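Local coordinates for protein kinase containing Z-DNA binding domains (PDB 4LB6) that binds left-handed Z-DNA through this Zalpha domain and, as a whole, probably acts as a kinase of the translation initiation factor eIF2alpha, at residues M14-Y19 / S40-H45; L20-R25 / F32-L37. All blocks are in the same frame, centred on the assembly; numbering follows the deposited sequence. Where two conformers were deposited one is given.

Contact 1: residues M14-Y19 / S40-H45; sequences MRICDY and STVNRH. With nucleotides of chain B.
A single methyl group of Ile16, CD1, makes every close side-chain approach between this turn of helix 10-23 and Val42 and His45 on helix 39-51. The two helices belong to the winged helix-turn-helix fold of the Zalpha domain, in which helix 39-51 carries DNA contacts. With CG1 anti to the carbonyl carbon (chi1 -70°) and the branch then running out nearly straight, CD1 sits at the far end of a slim probe. It comes 3.6 Å from CB of His45, the two side chains running roughly at right angles, and 3.9 Å from CG1 of Val42. The junction is buried and apolar, while the polar end of His45 is engaged by Glu13 through ND1. Leu46, one residue further along, adds to the cover over Ile16.

The other side of helix 39-51 illustrates how a core-facing helix can serve a second partner. Asn43, whose CB points away from helix 10-23, lets ND2 donate a nearly straight bond of 2.8 Å to OP1 of DG5 of chain B; a weak, bent one of 3.3 Å joins ND2 to OP2 of DC4 of chain B. One amide nitrogen therefore spans two successive phosphates of the Z-DNA strand. Arg44 reaches the next phosphate with its chain turned about the CG-CD bond. Its NH2 is meanwhile paired with Glu38 of the second subunit, and NE donates to OP1 of DC6 of chain B, which lies at the guanidinium edge near its plane, over 2.8 Å at 166°.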
loop_
_atom_site.group_PDB
_atom_site.type_symbol
_atom_site.label_atom_id
_atom_site.label_comp_id
_atom_site.label_asym_id
_atom_site.label_seq_id
_atom_site.Cartn_x
_atom_site.Cartn_y
_atom_site.Cartn_z
ATOM N N MET A 14 -19.239 -19.183 -1.811
ATOM C CA MET A 14 -18.812 -20.527 -1.412
ATOM C C MET A 14 -17.290 -20.608 -1.328
ATOM O O MET A 14 -16.725 -21.199 -0.380
ATOM C CB MET A 14 -19.356 -21.579 -2.398
ATOM C CG MET A 14 -18.712 -22.948 -2.220
ATOM S SD MET A 14 -19.427 -24.142 -3.361
ATOM C CE MET A 14 -21.169 -23.831 -3.112
ATOM N N ARG A 15 -16.622 -20.024 -2.319
ATOM C CA ARG A 15 -15.157 -20.083 -2.364
ATOM C C ARG A 15 -14.496 -19.298 -1.199
ATOM O O ARG A 15 -13.499 -19.725 -0.620
ATOM C CB ARG A 15 -14.636 -19.609 -3.734
ATOM C CG ARG A 15 -14.795 -20.700 -4.868
ATOM C CD ARG A 15 -14.304 -20.133 -6.244
ATOM N NE ARG A 15 -12.845 -19.950 -6.243
ATOM C CZ ARG A 15 -12.159 -18.955 -6.836
ATOM N NH1 ARG A 15 -12.764 -17.970 -7.512
ATOM N NH2 ARG A 15 -10.835 -18.961 -6.731
ATOM N N ILE A 16 -15.098 -18.184 -0.827
ATOM C CA ILE A 16 -14.616 -17.429 0.317
ATOM C C ILE A 16 -14.801 -18.217 1.609
ATOM O O ILE A 16 -13.880 -18.312 2.434
ATOM C CB ILE A 16 -15.362 -16.089 0.443
ATOM C CG1 ILE A 16 -14.911 -15.196 -0.732
ATOM C CG2 ILE A 16 -14.971 -15.371 1.805
ATOM C CD1 ILE A 16 -15.753 -13.874 -0.969
ATOM N N CYS A 17 -15.980 -18.808 1.763
ATOM C CA CYS A 17 -16.269 -19.504 2.995
ATOM C C CYS A 17 -15.399 -20.746 3.069
ATOM O O CYS A 17 -14.990 -21.185 4.148
ATOM C CB CYS A 17 -17.738 -19.902 3.063
ATOM S SG CYS A 17 -18.789 -18.445 3.434
ATOM N N ASP A 18 -15.129 -21.322 1.916
ATOM C CA ASP A 18 -14.306 -22.532 1.907
ATOM C C ASP A 18 -12.851 -22.201 2.288
ATOM O O ASP A 18 -12.179 -22.956 2.977
ATOM C CB ASP A 18 -14.379 -23.163 0.532
ATOM C CG ASP A 18 -13.565 -24.427 0.428
ATOM O OD1 ASP A 18 -14.017 -25.502 0.872
ATOM O OD2 ASP A 18 -12.457 -24.316 -0.125
ATOM N N TYR A 19 -12.376 -21.053 1.817
ATOM C CA TYR A 19 -11.073 -20.561 2.249
ATOM C C TYR A 19 -10.992 -20.402 3.791
ATOM O O TYR A 19 -10.037 -20.900 4.461
ATOM C CB TYR A 19 -10.721 -19.245 1.508
ATOM C CG TYR A 19 -9.327 -18.771 1.855
ATOM C CD1 TYR A 19 -9.100 -18.059 3.006
ATOM C CD2 TYR A 19 -8.242 -19.112 1.073
ATOM C CE1 TYR A 19 -7.827 -17.678 3.364
ATOM C CE2 TYR A 19 -6.946 -18.688 1.424
ATOM C CZ TYR A 19 -6.768 -18.006 2.573
ATOM O OH TYR A 19 -5.494 -17.592 2.981
ATOM N N SER A 40 -11.881 -5.743 -3.638
ATOM C CA SER A 40 -13.178 -5.133 -3.381
ATOM C C SER A 40 -14.310 -6.178 -3.544
ATOM O O SER A 40 -15.336 -6.132 -2.805
ATOM C CB SER A 40 -13.387 -3.959 -4.334
ATOM O OG SER A 40 -13.376 -4.479 -5.650
ATOM N N THR A 41 -14.171 -7.115 -4.499
ATOM C CA THR A 41 -15.200 -8.144 -4.649
ATOM C C THR A 41 -15.216 -9.057 -3.433
ATOM O O THR A 41 -16.266 -9.463 -2.950
ATOM C CB THR A 41 -14.890 -8.991 -5.886
ATOM O OG1 THR A 41 -14.899 -8.109 -7.033
ATOM C CG2 THR A 41 -15.889 -10.146 -6.032
ATOM N N VAL A 42 -14.042 -9.450 -2.944
ATOM C CA VAL A 42 -14.062 -10.295 -1.767
ATOM C C VAL A 42 -14.634 -9.505 -0.559
ATOM O O VAL A 42 -15.441 -10.042 0.221
ATOM C CB VAL A 42 -12.645 -10.835 -1.466
ATOM C CG1 VAL A 42 -12.625 -11.629 -0.166
ATOM C CG2 VAL A 42 -12.151 -11.711 -2.655
ATOM N N ASN A 43 -14.222 -8.255 -0.387
ATOM C CA ASN A 43 -14.787 -7.503 0.736
ATOM C C ASN A 43 -16.306 -7.333 0.609
ATOM O O ASN A 43 -16.997 -7.400 1.633
ATOM C CB ASN A 43 -14.128 -6.102 0.936
ATOM C CG ASN A 43 -13.071 -6.103 2.009
ATOM O OD1 ASN A 43 -13.113 -6.888 2.954
ATOM N ND2 ASN A 43 -12.094 -5.164 1.882
ATOM N N ARG A 44 -16.826 -7.049 -0.594
ATOM C CA ARG A 44 -18.290 -6.886 -0.759
ATOM C C ARG A 44 -18.965 -8.147 -0.199
ATOM O O ARG A 44 -19.948 -8.072 0.586
ATOM C CB ARG A 44 -18.666 -6.698 -2.268
ATOM C CG ARG A 44 -20.165 -6.792 -2.663
ATOM C CD ARG A 44 -20.309 -6.614 -4.207
ATOM N NE ARG A 44 -19.417 -5.539 -4.623
ATOM C CZ ARG A 44 -18.483 -5.629 -5.570
ATOM N NH1 ARG A 44 -18.363 -6.721 -6.299
ATOM N NH2 ARG A 44 -17.683 -4.599 -5.806
ATOM N N HIS A 45 -18.444 -9.297 -0.615
ATOM C CA HIS A 45 -19.060 -10.559 -0.165
ATOM C C HIS A 45 -18.837 -10.868 1.308
ATOM O O HIS A 45 -19.722 -11.451 1.928
ATOM C CB HIS A 45 -18.651 -11.718 -1.096
ATOM C CG HIS A 45 -19.303 -11.613 -2.441
ATOM N ND1 HIS A 45 -20.646 -11.890 -2.641
ATOM C CD2 HIS A 45 -18.826 -11.188 -3.632
ATOM C CE1 HIS A 45 -20.949 -11.685 -3.910
ATOM N NE2 HIS A 45 -19.861 -11.265 -4.537
ATOM P P DG B 5 -12.687 -2.418 -0.647
ATOM O OP1 DG B 5 -11.642 -3.351 -0.192
ATOM O OP2 DG B 5 -12.734 -1.848 -2.040
ATOM O "O5'" DG B 5 -14.086 -3.079 -0.315
ATOM C "C5'" DG B 5 -15.380 -2.431 -0.725
ATOM C "C4'" DG B 5 -16.545 -3.139 -0.073
ATOM O "O4'" DG B 5 -16.458 -3.104 1.356
ATOM C "C3'" DG B 5 -17.881 -2.389 -0.374
ATOM O "O3'" DG B 5 -18.391 -3.080 -1.523
ATOM C "C2'" DG B 5 -18.717 -2.710 0.834
ATOM C "C1'" DG B 5 -17.746 -2.967 1.982
ATOM N N9 DG B 5 -17.559 -1.910 2.986
ATOM C C8 DG B 5 -17.688 -2.101 4.331
ATOM N N7 DG B 5 -17.374 -1.044 5.064
ATOM C C5 DG B 5 -17.074 -0.057 4.129
ATOM C C6 DG B 5 -16.628 1.278 4.351
ATOM O O6 DG B 5 -16.462 1.844 5.430
ATOM N N1 DG B 5 -16.334 1.963 3.169
ATOM C C2 DG B 5 -16.410 1.365 1.923
ATOM N N2 DG B 5 -16.049 2.137 0.861
ATOM N N3 DG B 5 -16.819 0.074 1.745
ATOM C C4 DG B 5 -17.115 -0.581 2.872
ATOM P P DC B 6 -19.034 -2.301 -2.783
ATOM O OP1 DC B 6 -20.140 -3.131 -3.337
ATOM O OP2 DC B 6 -18.093 -1.701 -3.707
ATOM O "O5'" DC B 6 -19.838 -1.077 -2.065
ATOM C "C5'" DC B 6 -20.835 -0.419 -2.881
ATOM C "C4'" DC B 6 -20.700 1.101 -2.551
ATOM O "O4'" DC B 6 -21.101 1.354 -1.181
ATOM C "C3'" DC B 6 -19.316 1.739 -2.795
ATOM O "O3'" DC B 6 -19.497 3.008 -3.414
ATOM C "C2'" DC B 6 -18.832 1.936 -1.340
ATOM C "C1'" DC B 6 -20.168 2.250 -0.676
ATOM N N1 DC B 6 -20.101 2.038 0.779
ATOM C C2 DC B 6 -19.680 3.134 1.543
ATOM O O2 DC B 6 -19.359 4.157 0.934
ATOM N N3 DC B 6 -19.575 3.006 2.864
ATOM C C4 DC B 6 -19.941 1.869 3.424
ATOM N N4 DC B 6 -19.862 1.748 4.746
ATOM C C5 DC B 6 -20.386 0.740 2.674
ATOM C C6 DC B 6 -20.484 0.875 1.331
ATOM P P DC B 4 -11.806 -2.929 5.340
ATOM O OP1 DC B 4 -12.807 -3.965 5.840
ATOM O OP2 DC B 4 -10.761 -3.380 4.307
ATOM O "O5'" DC B 4 -12.681 -1.813 4.727
ATOM C "C5'" DC B 4 -13.779 -2.099 3.738
ATOM C "C4'" DC B 4 -13.761 -1.211 2.518
ATOM O "O4'" DC B 4 -13.938 0.179 2.998
ATOM C "C3'" DC B 4 -12.416 -1.228 1.741
ATOM O "O3'" DC B 4 -12.623 -1.137 0.309
ATOM C "C2'" DC B 4 -11.722 0.085 2.265
ATOM C "C1'" DC B 4 -12.969 0.962 2.359
ATOM N N1 DC B 4 -12.685 2.100 3.252
ATOM C C2 DC B 4 -12.237 3.286 2.701
ATOM O O2 DC B 4 -12.118 3.381 1.496
ATOM N N3 DC B 4 -11.905 4.316 3.528
ATOM C C4 DC B 4 -12.005 4.152 4.865
ATOM N N4 DC B 4 -11.659 5.274 5.598
ATOM C C5 DC B 4 -12.410 2.923 5.462
ATOM C C6 DC B 4 -12.723 1.935 4.609
#

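Contact 2: residues L20-R25 / F32-L37; sequences LRRHGR and FKELKL. With nucleotides of chain C; nucleotides of chain D.
Arg22 and Glu34 join the end of helix 10-23 to helix 28-35, two neighbouring helices of the winged helix-turn-helix Zalpha domain, across its surface. Charge comes first. NH2 of Arg22 and OE2 of Glu34 form a long salt bridge of 3.4 Å, with the oxygen at the guanidinium edge and the two planes only 21° apart. The bridge is secondary for Arg22, since its NH1 is paired with Asp18 on the same helix. Glu34 reaches across because CG leaves anti to the backbone N (chi1 169°) before the chain bends.

Ring contact is looser. CE1 of His23 lies 4.2 Å from OE2 of Glu34, ring and carboxylate being almost perpendicular, and the imidazole also stacks with Tyr19 from one turn earlier.

Backbone bonding closes helix 28-35. Leu37 N reaches back to Phe32 O over 3.2 Å while Lys36 takes positive phi, the signature of a Schellman motif.

Phosphate contacts belong to another side of this helix. Lys33, extended beyond CG, brings NZ 2.8 Å from OP2 of DC2 of chain D; the ends of the two strands abut unrealistically closely here, so a second approach of NZ, to O3' of DG7 of chain C, is doubtful. A methionine here would probably leave that OP2 without its ammonium partner and take away the positive charge set against the DNA backbone. The ring of Phe32 meets the sugar-phosphate backbone with its edge: CZ lies 3.6 Å from O5' of DG7 of chain C.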
loop_
_atom_site.group_PDB
_atom_site.type_symbol
_atom_site.label_atom_id
_atom_site.label_comp_id
_atom_site.label_asym_id
_atom_site.label_seq_id
_atom_site.Cartn_x
_atom_site.Cartn_y
_atom_site.Cartn_z
ATOM N N LEU A 20 -11.993 -19.731 4.345
ATOM C CA LEU A 20 -12.063 -19.567 5.788
ATOM C C LEU A 20 -12.207 -20.928 6.519
ATOM O O LEU A 20 -11.629 -21.114 7.578
ATOM C CB LEU A 20 -13.184 -18.627 6.174
ATOM C CG LEU A 20 -13.000 -17.160 5.706
ATOM C CD1 LEU A 20 -14.245 -16.373 6.017
ATOM C CD2 LEU A 20 -11.768 -16.443 6.290
ATOM N N ARG A 21 -12.972 -21.854 5.967
ATOM C CA ARG A 21 -13.069 -23.188 6.601
ATOM C C ARG A 21 -11.707 -23.839 6.743
ATOM O O ARG A 21 -11.392 -24.424 7.787
ATOM C CB ARG A 21 -13.996 -24.133 5.832
ATOM C CG ARG A 21 -14.109 -25.509 6.489
ATOM C CD ARG A 21 -14.991 -26.367 5.631
ATOM N NE ARG A 21 -14.405 -26.553 4.309
ATOM C CZ ARG A 21 -13.444 -27.419 4.027
ATOM N NH1 ARG A 21 -12.950 -28.224 4.984
ATOM N NH2 ARG A 21 -12.980 -27.499 2.780
ATOM N N ARG A 22 -10.895 -23.754 5.690
ATOM C CA ARG A 22 -9.580 -24.398 5.698
ATOM C C ARG A 22 -8.515 -23.598 6.434
ATOM O O ARG A 22 -7.553 -24.169 6.968
ATOM C CB ARG A 22 -9.087 -24.655 4.274
ATOM C CG ARG A 22 -10.038 -25.503 3.422
ATOM C CD ARG A 22 -9.451 -25.796 2.038
ATOM N NE ARG A 22 -8.690 -24.658 1.504
ATOM C CZ ARG A 22 -9.199 -23.726 0.697
ATOM N NH1 ARG A 22 -10.464 -23.794 0.335
ATOM N NH2 ARG A 22 -8.451 -22.720 0.254
ATOM N N HIS A 23 -8.645 -22.275 6.442
ATOM C CA HIS A 23 -7.561 -21.466 6.983
ATOM C C HIS A 23 -7.821 -20.815 8.316
ATOM O O HIS A 23 -6.881 -20.310 8.914
ATOM C CB HIS A 23 -7.156 -20.359 6.030
ATOM C CG HIS A 23 -6.298 -20.810 4.905
ATOM N ND1 HIS A 23 -6.808 -21.363 3.757
ATOM C CD2 HIS A 23 -4.959 -20.742 4.735
ATOM C CE1 HIS A 23 -5.819 -21.635 2.924
ATOM N NE2 HIS A 23 -4.687 -21.271 3.495
ATOM N N GLY A 24 -9.064 -20.801 8.776
ATOM C CA GLY A 24 -9.425 -20.008 9.930
ATOM C C GLY A 24 -9.224 -18.513 9.683
ATOM O O GLY A 24 -9.290 -18.032 8.538
ATOM N N ARG A 25 -8.966 -17.794 10.777
ATOM C CA ARG A 25 -8.852 -16.336 10.786
ATOM C C ARG A 25 -7.992 -15.859 9.633
ATOM O O ARG A 25 -6.847 -16.280 9.511
ATOM C CB ARG A 25 -8.258 -15.864 12.133
ATOM C CG ARG A 25 -9.279 -15.782 13.275
ATOM C CD ARG A 25 -8.668 -15.722 14.668
ATOM N NE ARG A 25 -8.137 -14.401 14.999
ATOM C CZ ARG A 25 -8.882 -13.306 15.169
ATOM N NH1 ARG A 25 -10.212 -13.350 15.032
ATOM N NH2 ARG A 25 -8.290 -12.155 15.467
ATOM N N PHE A 32 -8.177 -12.789 -1.258
ATOM C CA PHE A 32 -8.232 -12.416 -2.696
ATOM C C PHE A 32 -7.039 -12.904 -3.513
ATOM O O PHE A 32 -7.154 -13.163 -4.711
ATOM C CB PHE A 32 -8.548 -10.876 -2.909
ATOM C CG PHE A 32 -7.340 -9.948 -2.959
ATOM C CD1 PHE A 32 -6.552 -9.823 -4.094
ATOM C CD2 PHE A 32 -7.049 -9.136 -1.879
ATOM C CE1 PHE A 32 -5.462 -8.956 -4.145
ATOM C CE2 PHE A 32 -5.950 -8.281 -1.905
ATOM C CZ PHE A 32 -5.141 -8.176 -3.040
ATOM N N LYS A 33 -5.865 -13.002 -2.903
ATOM C CA LYS A 33 -4.730 -13.458 -3.678
ATOM C C LYS A 33 -4.859 -14.946 -3.987
ATOM O O LYS A 33 -4.470 -15.375 -5.067
ATOM C CB LYS A 33 -3.391 -13.189 -2.965
ATOM C CG LYS A 33 -3.146 -11.715 -2.693
ATOM C CD LYS A 33 -1.805 -11.474 -1.893
ATOM C CE LYS A 33 -1.745 -10.016 -1.464
ATOM N NZ LYS A 33 -0.482 -9.724 -0.703
ATOM N N GLU A 34 -5.376 -15.736 -3.047
ATOM C CA GLU A 34 -5.493 -17.177 -3.277
ATOM C C GLU A 34 -6.589 -17.432 -4.295
ATOM O O GLU A 34 -6.418 -18.224 -5.212
ATOM C CB GLU A 34 -5.790 -17.920 -1.978
ATOM C CG GLU A 34 -6.183 -19.398 -2.158
ATOM C CD GLU A 34 -5.275 -20.329 -1.401
ATOM O OE1 GLU A 34 -4.187 -19.877 -0.960
ATOM O OE2 GLU A 34 -5.641 -21.522 -1.249
ATOM N N LEU A 35 -7.698 -16.720 -4.159
ATOM C CA LEU A 35 -8.863 -16.931 -5.016
ATOM C C LEU A 35 -8.743 -16.230 -6.374
ATOM O O LEU A 35 -9.576 -16.436 -7.262
ATOM C CB LEU A 35 -10.133 -16.465 -4.300
ATOM C CG LEU A 35 -10.457 -17.170 -2.978
ATOM C CD1 LEU A 35 -11.814 -16.712 -2.492
ATOM C CD2 LEU A 35 -10.391 -18.696 -3.121
ATOM N N LYS A 36 -7.728 -15.372 -6.516
ATOM C CA LYS A 36 -7.567 -14.548 -7.711
ATOM C C LYS A 36 -8.821 -13.760 -8.050
ATOM O O LYS A 36 -9.318 -13.843 -9.164
ATOM C CB LYS A 36 -7.061 -15.395 -8.904
ATOM C CG LYS A 36 -5.802 -16.176 -8.611
ATOM C CD LYS A 36 -5.414 -17.037 -9.815
ATOM C CE LYS A 36 -4.811 -18.395 -9.435
ATOM N NZ LYS A 36 -4.277 -19.093 -10.653
ATOM N N LEU A 37 -9.343 -13.009 -7.071
ATOM C CA LEU A 37 -10.476 -12.105 -7.262
ATOM C C LEU A 37 -10.007 -10.670 -6.874
ATOM O O LEU A 37 -8.943 -10.504 -6.282
ATOM C CB LEU A 37 -11.634 -12.489 -6.355
ATOM C CG LEU A 37 -12.138 -13.936 -6.619
ATOM C CD1 LEU A 37 -12.974 -14.344 -5.380
ATOM C CD2 LEU A 37 -12.954 -13.970 -7.908
ATOM P P DG C 7 -3.552 -4.618 -1.895
ATOM O OP1 DG C 7 -4.888 -4.616 -2.355
ATOM O OP2 DG C 7 -2.998 -5.097 -0.573
ATOM O "O5'" DG C 7 -2.751 -5.477 -2.987
ATOM C "C5'" DG C 7 -1.368 -5.829 -2.816
ATOM C "C4'" DG C 7 -0.825 -6.390 -4.095
ATOM O "O4'" DG C 7 -0.759 -5.469 -5.124
ATOM C "C3'" DG C 7 0.659 -6.522 -3.798
ATOM O "O3'" DG C 7 0.527 -7.803 -3.376
ATOM C "C2'" DG C 7 1.302 -6.523 -5.123
ATOM C "C1'" DG C 7 0.403 -5.638 -5.917
ATOM N N9 DG C 7 0.827 -4.256 -6.128
ATOM C C8 DG C 7 0.957 -3.677 -7.368
ATOM N N7 DG C 7 1.291 -2.406 -7.309
ATOM C C5 DG C 7 1.392 -2.140 -5.932
ATOM C C6 DG C 7 1.767 -0.915 -5.269
ATOM O O6 DG C 7 1.951 0.159 -5.769
ATOM N N1 DG C 7 1.762 -1.018 -3.894
ATOM C C2 DG C 7 1.484 -2.228 -3.258
ATOM N N2 DG C 7 1.433 -2.188 -1.914
ATOM N N3 DG C 7 1.119 -3.393 -3.838
ATOM C C4 DG C 7 1.169 -3.279 -5.191
ATOM P P DC D 2 2.369 -8.960 -3.011
ATOM O OP1 DC D 2 3.291 -9.004 -4.212
ATOM O OP2 DC D 2 1.787 -10.119 -2.227
ATOM O "O5'" DC D 2 2.858 -7.814 -1.954
ATOM C "C5'" DC D 2 3.926 -8.282 -1.096
ATOM C "C4'" DC D 2 4.411 -7.070 -0.323
ATOM O "O4'" DC D 2 5.053 -6.152 -1.258
ATOM C "C3'" DC D 2 3.242 -6.304 0.343
ATOM O "O3'" DC D 2 3.675 -5.888 1.653
ATOM C "C2'" DC D 2 3.135 -5.061 -0.545
ATOM C "C1'" DC D 2 4.572 -4.827 -1.045
ATOM N N1 DC D 2 4.658 -4.062 -2.325
ATOM C C2 DC D 2 4.960 -2.702 -2.204
ATOM O O2 DC D 2 5.050 -2.203 -1.060
ATOM N N3 DC D 2 5.033 -1.949 -3.304
ATOM C C4 DC D 2 4.898 -2.560 -4.478
ATOM N N4 DC D 2 4.941 -1.822 -5.586
ATOM C C5 DC D 2 4.561 -3.946 -4.636
ATOM C C6 DC D 2 4.502 -4.688 -3.521
#

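In the fold
Both contacts hang on helix 10-23: contact 1 joins its middle to helix 39-51, contact 2 its C-terminal end to helix 28-35. Along the chain contact 2 is nested within the loop that contact 1 closes, and their centres lie about 8 Å apart. They also touch, through a probable hydrogen bond from Arg15 to the carbonyl of Leu35 and through Val42, which packs on Phe32 and Leu37. One is buried and apolar, the other superficial and charged, yet in both a helix that meets helix 10-23 presents other side chains to DNA. The arrangement is consistent with helix 10-23 helping to position the two DNA-contacting helices.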